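Local coordinates for U4/U6 snRNA-associated-splicing factor PRP24 (Saccharomyces cerevisiae, PDB 4N0T), which binds U6 small nuclear RNA and acts as a recycling factor of the spliceosome, the machinery that removes introns from precursor messenger RNA, at residues Arg312-Val317 and Ala323-Arg328; Lys335-Leu340 and Ile350-Ile355. All blocks are in the same frame, centred on the assembly; numbering follows the deposited sequence.

Overall arrangement
Both contacts belong to the fourth RNA-recognition-type domain of the chain, the occluded RRM, and their centres lie 12 Å apart. In contact 1 the sheet's outermost strand 311-317 pairs with 322-327; in contact 2 the helix 330-340, which follows directly in the chain, packs on strand 348-353 of the same sheet. Strand 281-285 lies between 322-327 and 348-353. The contacts touch where CZ of Phe-327 meets CG of Met-336 at 3.5 Å. Bound RNA comes within about 6 Å of contact 1 and about 9 Å of contact 2, nearest atoms in each case, and a sulfate ion sits at the end of contact 2.

Contact 1: residues Arg312-Val317 and Ala323-Arg328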
loop_
_atom_site.group_PDB
_atom_site.type_symbol
_atom_site.label_atom_id
_atom_site.label_comp_id
_atom_site.label_asym_id
_atom_site.label_seq_id
_atom_site.Cartn_x
_atom_site.Cartn_y
_atom_site.Cartn_z
ATOM N N ARG A 312 -2.765 -19.502 9.459
ATOM C CA ARG A 312 -1.839 -19.937 8.414
ATOM C C ARG A 312 -1.505 -18.795 7.449
ATOM O O ARG A 312 -0.330 -18.530 7.155
ATOM C CB ARG A 312 -2.442 -21.114 7.650
ATOM C CG ARG A 312 -1.999 -21.196 6.207
ATOM C CD ARG A 312 -0.809 -22.104 6.027
ATOM N NE ARG A 312 -1.240 -23.434 5.617
ATOM C CZ ARG A 312 -1.817 -23.699 4.448
ATOM N NH1 ARG A 312 -2.036 -22.724 3.573
ATOM N NH2 ARG A 312 -2.178 -24.941 4.153
ATOM N N LYS A 313 -2.542 -18.114 6.963
ATOM C CA LYS A 313 -2.358 -17.081 5.950
ATOM C C LYS A 313 -3.557 -16.131 5.905
ATOM O O LYS A 313 -4.688 -16.554 6.145
ATOM C CB LYS A 313 -2.155 -17.739 4.578
ATOM C CG LYS A 313 -1.800 -16.776 3.468
ATOM C CD LYS A 313 -0.848 -17.421 2.471
ATOM C CE LYS A 313 -0.004 -16.357 1.763
ATOM N NZ LYS A 313 0.595 -15.385 2.730
ATOM N N ILE A 314 -3.302 -14.858 5.595
ATOM C CA ILE A 314 -4.380 -13.895 5.338
ATOM C C ILE A 314 -4.186 -13.288 3.945
ATOM O O ILE A 314 -3.113 -12.754 3.640
ATOM C CB ILE A 314 -4.414 -12.767 6.390
ATOM C CG1 ILE A 314 -4.628 -13.353 7.796
ATOM C CG2 ILE A 314 -5.532 -11.761 6.066
ATOM C CD1 ILE A 314 -4.634 -12.300 8.912
ATOM N N LEU A 315 -5.226 -13.367 3.119
ATOM C CA LEU A 315 -5.177 -12.911 1.733
ATOM C C LEU A 315 -6.287 -11.899 1.491
ATOM O O LEU A 315 -7.430 -12.096 1.920
ATOM C CB LEU A 315 -5.380 -14.099 0.786
ATOM C CG LEU A 315 -4.430 -15.273 1.011
ATOM C CD1 LEU A 315 -4.822 -16.462 0.165
ATOM C CD2 LEU A 315 -3.033 -14.841 0.660
ATOM N N LEU A 316 -5.973 -10.818 0.790
ATOM C CA LEU A 316 -7.022 -9.862 0.443
ATOM C C LEU A 316 -7.765 -10.304 -0.809
ATOM O O LEU A 316 -7.180 -10.902 -1.743
ATOM C CB LEU A 316 -6.451 -8.465 0.215
ATOM C CG LEU A 316 -5.704 -7.800 1.356
ATOM C CD1 LEU A 316 -5.376 -6.382 0.918
ATOM C CD2 LEU A 316 -6.561 -7.780 2.647
ATOM N N VAL A 317 -9.067 -10.050 -0.816
ATOM C CA VAL A 317 -9.896 -10.271 -1.994
ATOM C C VAL A 317 -10.691 -8.974 -2.182
ATOM O O VAL A 317 -11.908 -8.915 -1.940
ATOM C CB VAL A 317 -10.849 -11.480 -1.806
ATOM C CG1 VAL A 317 -11.573 -11.787 -3.109
ATOM C CG2 VAL A 317 -10.082 -12.720 -1.356
ATOM N N ALA A 323 -11.515 -10.392 2.798
ATOM C CA ALA A 323 -10.233 -11.039 3.033
ATOM C C ALA A 323 -10.518 -12.488 3.374
ATOM O O ALA A 323 -11.564 -12.815 3.955
ATOM C CB ALA A 323 -9.476 -10.355 4.173
ATOM N N ILE A 324 -9.591 -13.354 2.985
ATOM C CA ILE A 324 -9.652 -14.763 3.335
ATOM C C ILE A 324 -8.677 -15.017 4.469
ATOM O O ILE A 324 -7.518 -14.580 4.429
ATOM C CB ILE A 324 -9.257 -15.641 2.150
ATOM C CG1 ILE A 324 -10.311 -15.510 1.044
ATOM C CG2 ILE A 324 -9.099 -17.101 2.594
ATOM C CD1 ILE A 324 -9.906 -16.172 -0.284
ATOM N N ILE A 325 -9.164 -15.695 5.506
ATOM C CA ILE A 325 -8.306 -16.100 6.608
ATOM C C ILE A 325 -8.229 -17.613 6.582
ATOM O O ILE A 325 -9.252 -18.290 6.688
ATOM C CB ILE A 325 -8.891 -15.704 7.968
ATOM C CG1 ILE A 325 -9.438 -14.269 7.951
ATOM C CG2 ILE A 325 -7.826 -15.889 9.058
ATOM C CD1 ILE A 325 -8.383 -13.210 7.808
ATOM N N ILE A 326 -7.027 -18.150 6.413
ATOM C CA ILE A 326 -6.872 -19.599 6.372
ATOM C C ILE A 326 -6.336 -20.038 7.721
ATOM O O ILE A 326 -5.306 -19.530 8.187
ATOM C CB ILE A 326 -5.909 -20.022 5.270
ATOM C CG1 ILE A 326 -6.368 -19.459 3.923
ATOM C CG2 ILE A 326 -5.807 -21.541 5.209
ATOM C CD1 ILE A 326 -5.463 -19.882 2.766
ATOM N N PHE A 327 -7.069 -20.937 8.374
ATOM C CA PHE A 327 -6.664 -21.428 9.684
ATOM C C PHE A 327 -6.035 -22.811 9.534
ATOM O O PHE A 327 -5.866 -23.291 8.418
ATOM C CB PHE A 327 -7.864 -21.489 10.624
ATOM C CG PHE A 327 -8.450 -20.137 10.941
ATOM C CD1 PHE A 327 -7.822 -19.294 11.846
ATOM C CD2 PHE A 327 -9.625 -19.711 10.332
ATOM C CE1 PHE A 327 -8.364 -18.040 12.152
ATOM C CE2 PHE A 327 -10.167 -18.456 10.619
ATOM C CZ PHE A 327 -9.530 -17.625 11.534
ATOM N N ARG A 328 -5.710 -23.454 10.652
ATOM C CA ARG A 328 -4.962 -24.715 10.586
ATOM C C ARG A 328 -5.838 -25.963 10.566
ATOM O O ARG A 328 -5.413 -27.006 10.065
ATOM C CB ARG A 328 -3.913 -24.780 11.696
ATOM C CG ARG A 328 -3.097 -23.497 11.786
ATOM C CD ARG A 328 -1.613 -23.763 11.902
ATOM N NE ARG A 328 -0.875 -23.476 10.674
ATOM C CZ ARG A 328 0.245 -22.759 10.628
ATOM N NH1 ARG A 328 0.759 -22.250 11.740
ATOM N NH2 ARG A 328 0.852 -22.549 9.469
#
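Residues Arg-312 to Val-317 and Ala-323 to Phe-327 run antiparallel at 163°, their axes 4.5 Å apart, as the β-hairpin that forms one edge of the RRM sheet. Leu-315 and Ile-324 make a hydrogen-bonded pair, N of Ile-324 reaching O of Leu-315 at 2.7 Å. N of Ile-326 binds O of Lys-313 almost linearly (177°). Arg-312 and Lys-313 both face Ile-326 in a classic β bulge: O of Ile-326 takes N of Arg-312 at 2.8 Å and, weakly, N of Lys-313.

On one face, Ile-314 and Ile-325 lie side by side, CG2 of Ile-314 touching CD1 of Ile-325 at 3.6 Å, while the small Ala-323 sits beside Leu-316; Ile-296 of helix 293-302 packs against Ile-314, Ala-323 and Ile-325. On the other, Leu-315 and Ile-326 bring their CD1 methyls together against Leu-269 of helix 258-270, which covers the face that canonical RRMs use for RNA, consistent with the name occluded RRM; branched aliphatic residues suit a strand sandwiched in this way. Val-317 places CG2 against CD1 of Ile-324 at 3.6 Å.

At the bulge, Arg-312 passes obliquely over Ile-326, its CG 4.0 Å from CG2, its long chain suiting a place where the charged end can reach outward. Arg-328 crosses it nearly perpendicularly, their guanidinium planes 55° apart. NH2 of Arg-328 lies at the edge of the Arg-312 guanidinium, 4.5 Å from its NE, a like-charge approach. NH1 of Arg-328 hydrogen-bonds O of Lys-309, and CA of Arg-312 lies 3.8 Å above one face of the Arg-328 guanidinium, offset toward the rim.

Contact 2: residues Lys335-Leu340 and Ile350-Ile355; sequences KMLMIL and IRSGTI. With SO4 (sulfate ion), chain C.
Ser-352 turns OG between its own backbone N and carbonyl carbon (chi1 67°), which carries the hydroxyl to the helix, while Leu-337 swings CG opposite its backbone N (chi1 -173°), which lays CD1 against the strand backbone at Gly-353. The two meet with OG of Ser-352 donating to O of Leu-337 at 2.7 Å. The hydroxyl approaches the carbonyl at an angle, with C=O...OG at 129° and OG tilted modestly from the carbonyl plane. A small side chain suits this place, because the strand backbone passes close to the last turn of the helix: CA of Leu-337 and CA of Ser-352 are 5.7 Å apart. N of Ser-352 is held by the side chain of Asn-341.

Around the bond, aliphatic carbons pack mostly against backbone and hydroxyl atoms. CD1 of Leu-337 rests 3.6 Å from N of Gly-353 and equally near OG of Ser-352, flanking the hydroxyl. One turn on, CB of Leu-340 lies 4.3 Å from CB of Ser-352, and its branched end continues inward to Ile-282, Leu-284 and Phe-299. Ile-350 points toward the helix end and sets CG1 4.0 Å from O of Leu-340, a carbonyl also hydrogen-bonded by Ser-343.

Helix and strand run nearly antiparallel, their short axes 7.4 Å apart at closest approach, the helix packed on the sheet as the second helix of an RRM is. Beyond Gly-353 the C-terminal helix begins, with Thr-354 as its N-cap. OG1 of Thr-354 accepts a backbone N-H of the first turn and donates its own proton to O4 of the sulfate at 3.1 Å; Asn-356 and Arg-360 bind the same ion, which probably came from the crystallisation liquor.

Ser-352 is thus gripped at both N and OG, its hydroxyl making the one hydrogen bond between these two segments and tying the strand to a carbonyl of the helix's last turn, in a contact otherwise made by van der Waals packing of aliphatic carbons on the strand.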
loop_
_atom_site.group_PDB
_atom_site.type_symbol
_atom_site.label_atom_id
_atom_site.label_comp_id
_atom_site.label_asym_id
_atom_site.label_seq_id
_atom_site.Cartn_x
_atom_site.Cartn_y
_atom_site.Cartn_z
ATOM N N LYS A 335 -15.204 -22.352 14.615
ATOM C CA LYS A 335 -15.381 -21.532 15.812
ATOM C C LYS A 335 -15.104 -20.065 15.516
ATOM O O LYS A 335 -15.779 -19.169 16.044
ATOM C CB LYS A 335 -14.473 -22.017 16.943
ATOM C CG LYS A 335 -14.652 -21.240 18.255
ATOM C CD LYS A 335 -16.125 -21.168 18.704
ATOM C CE LYS A 335 -16.259 -20.412 20.016
ATOM N NZ LYS A 335 -15.498 -21.038 21.150
ATOM N N MET A 336 -14.104 -19.813 14.675
ATOM C CA MET A 336 -13.801 -18.447 14.271
ATOM C C MET A 336 -14.935 -17.853 13.451
ATOM O O MET A 336 -15.219 -16.663 13.556
ATOM C CB MET A 336 -12.492 -18.397 13.485
ATOM C CG MET A 336 -11.285 -18.653 14.349
ATOM S SD MET A 336 -11.194 -17.510 15.734
ATOM C CE MET A 336 -11.625 -18.584 17.107
ATOM N N LEU A 337 -15.592 -18.687 12.650
ATOM C CA LEU A 337 -16.753 -18.245 11.880
ATOM C C LEU A 337 -17.797 -17.659 12.824
ATOM O O LEU A 337 -18.317 -16.561 12.611
ATOM C CB LEU A 337 -17.355 -19.422 11.115
ATOM C CG LEU A 337 -18.477 -19.056 10.139
ATOM C CD1 LEU A 337 -17.910 -18.474 8.852
ATOM C CD2 LEU A 337 -19.361 -20.250 9.831
ATOM N N MET A 338 -18.088 -18.401 13.884
ATOM C CA MET A 338 -19.064 -17.956 14.876
ATOM C C MET A 338 -18.639 -16.681 15.616
ATOM O O MET A 338 -19.412 -15.723 15.721
ATOM C CB MET A 338 -19.319 -19.078 15.886
ATOM C CG MET A 338 -20.259 -18.663 16.994
ATOM S SD MET A 338 -20.313 -19.894 18.315
ATOM C CE MET A 338 -20.916 -21.333 17.427
ATOM N N ILE A 339 -17.417 -16.687 16.143
ATOM C CA ILE A 339 -16.898 -15.553 16.904
ATOM C C ILE A 339 -16.820 -14.268 16.075
ATOM O O ILE A 339 -17.174 -13.187 16.539
ATOM C CB ILE A 339 -15.502 -15.874 17.495
ATOM C CG1 ILE A 339 -15.619 -16.862 18.661
ATOM C CG2 ILE A 339 -14.799 -14.606 17.970
ATOM C CD1 ILE A 339 -14.268 -17.268 19.248
ATOM N N LEU A 340 -16.351 -14.372 14.838
ATOM C CA LEU A 340 -16.093 -13.152 14.076
ATOM C C LEU A 340 -17.336 -12.491 13.484
ATOM O O LEU A 340 -17.340 -11.282 13.252
ATOM C CB LEU A 340 -15.052 -13.417 12.973
ATOM C CG LEU A 340 -13.640 -13.546 13.550
ATOM C CD1 LEU A 340 -12.653 -14.033 12.507
ATOM C CD2 LEU A 340 -13.203 -12.206 14.094
ATOM N N ILE A 350 -18.457 -6.301 11.005
ATOM C CA ILE A 350 -18.060 -7.140 9.885
ATOM C C ILE A 350 -18.799 -8.463 9.957
ATOM O O ILE A 350 -19.280 -8.870 11.031
ATOM C CB ILE A 350 -16.546 -7.424 9.886
ATOM C CG1 ILE A 350 -16.122 -7.988 11.243
ATOM C CG2 ILE A 350 -15.763 -6.171 9.536
ATOM C CD1 ILE A 350 -14.664 -8.483 11.296
ATOM N N ARG A 351 -18.891 -9.127 8.812
ATOM C CA ARG A 351 -19.527 -10.427 8.713
ATOM C C ARG A 351 -18.467 -11.478 8.421
ATOM O O ARG A 351 -17.389 -11.161 7.903
ATOM C CB ARG A 351 -20.541 -10.420 7.562
ATOM C CG ARG A 351 -21.525 -9.260 7.625
ATOM C CD ARG A 351 -22.486 -9.284 6.444
ATOM N NE ARG A 351 -23.692 -8.517 6.743
ATOM C CZ ARG A 351 -24.930 -8.927 6.482
ATOM N NH1 ARG A 351 -25.144 -10.106 5.901
ATOM N NH2 ARG A 351 -25.951 -8.146 6.798
ATOM N N SER A 352 -18.776 -12.723 8.759
ATOM C CA SER A 352 -17.940 -13.852 8.381
ATOM C C SER A 352 -18.781 -14.781 7.520
ATOM O O SER A 352 -20.016 -14.741 7.569
ATOM C CB SER A 352 -17.439 -14.588 9.618
ATOM O OG SER A 352 -18.527 -15.218 10.290
ATOM N N GLY A 353 -18.133 -15.624 6.726
ATOM C CA GLY A 353 -18.885 -16.519 5.868
ATOM C C GLY A 353 -17.949 -17.266 4.956
ATOM O O GLY A 353 -16.730 -17.100 5.047
ATOM N N THR A 354 -18.513 -18.092 4.082
ATOM C CA THR A 354 -17.720 -18.782 3.077
ATOM C C THR A 354 -17.369 -17.815 1.961
ATOM O O THR A 354 -17.861 -16.675 1.932
ATOM C CB THR A 354 -18.520 -19.922 2.447
ATOM O OG1 THR A 354 -19.640 -19.366 1.751
ATOM C CG2 THR A 354 -19.006 -20.891 3.515
ATOM N N ILE A 355 -16.532 -18.274 1.026
ATOM C CA ILE A 355 -16.269 -17.485 -0.166
ATOM C C ILE A 355 -17.571 -17.110 -0.874
ATOM O O ILE A 355 -17.768 -15.961 -1.249
ATOM C CB ILE A 355 -15.304 -18.220 -1.136
ATOM C CG1 ILE A 355 -13.905 -18.257 -0.518
ATOM C CG2 ILE A 355 -15.278 -17.526 -2.500
ATOM C CD1 ILE A 355 -12.941 -19.217 -1.214
HETATM S S SO4 C . -22.055 -22.027 -0.259
HETATM O O1 SO4 C . -20.674 -22.435 -0.505
HETATM O O2 SO4 C . -22.729 -21.755 -1.533
HETATM O O3 SO4 C . -22.757 -23.092 0.455
HETATM O O4 SO4 C . -22.046 -20.836 0.586
#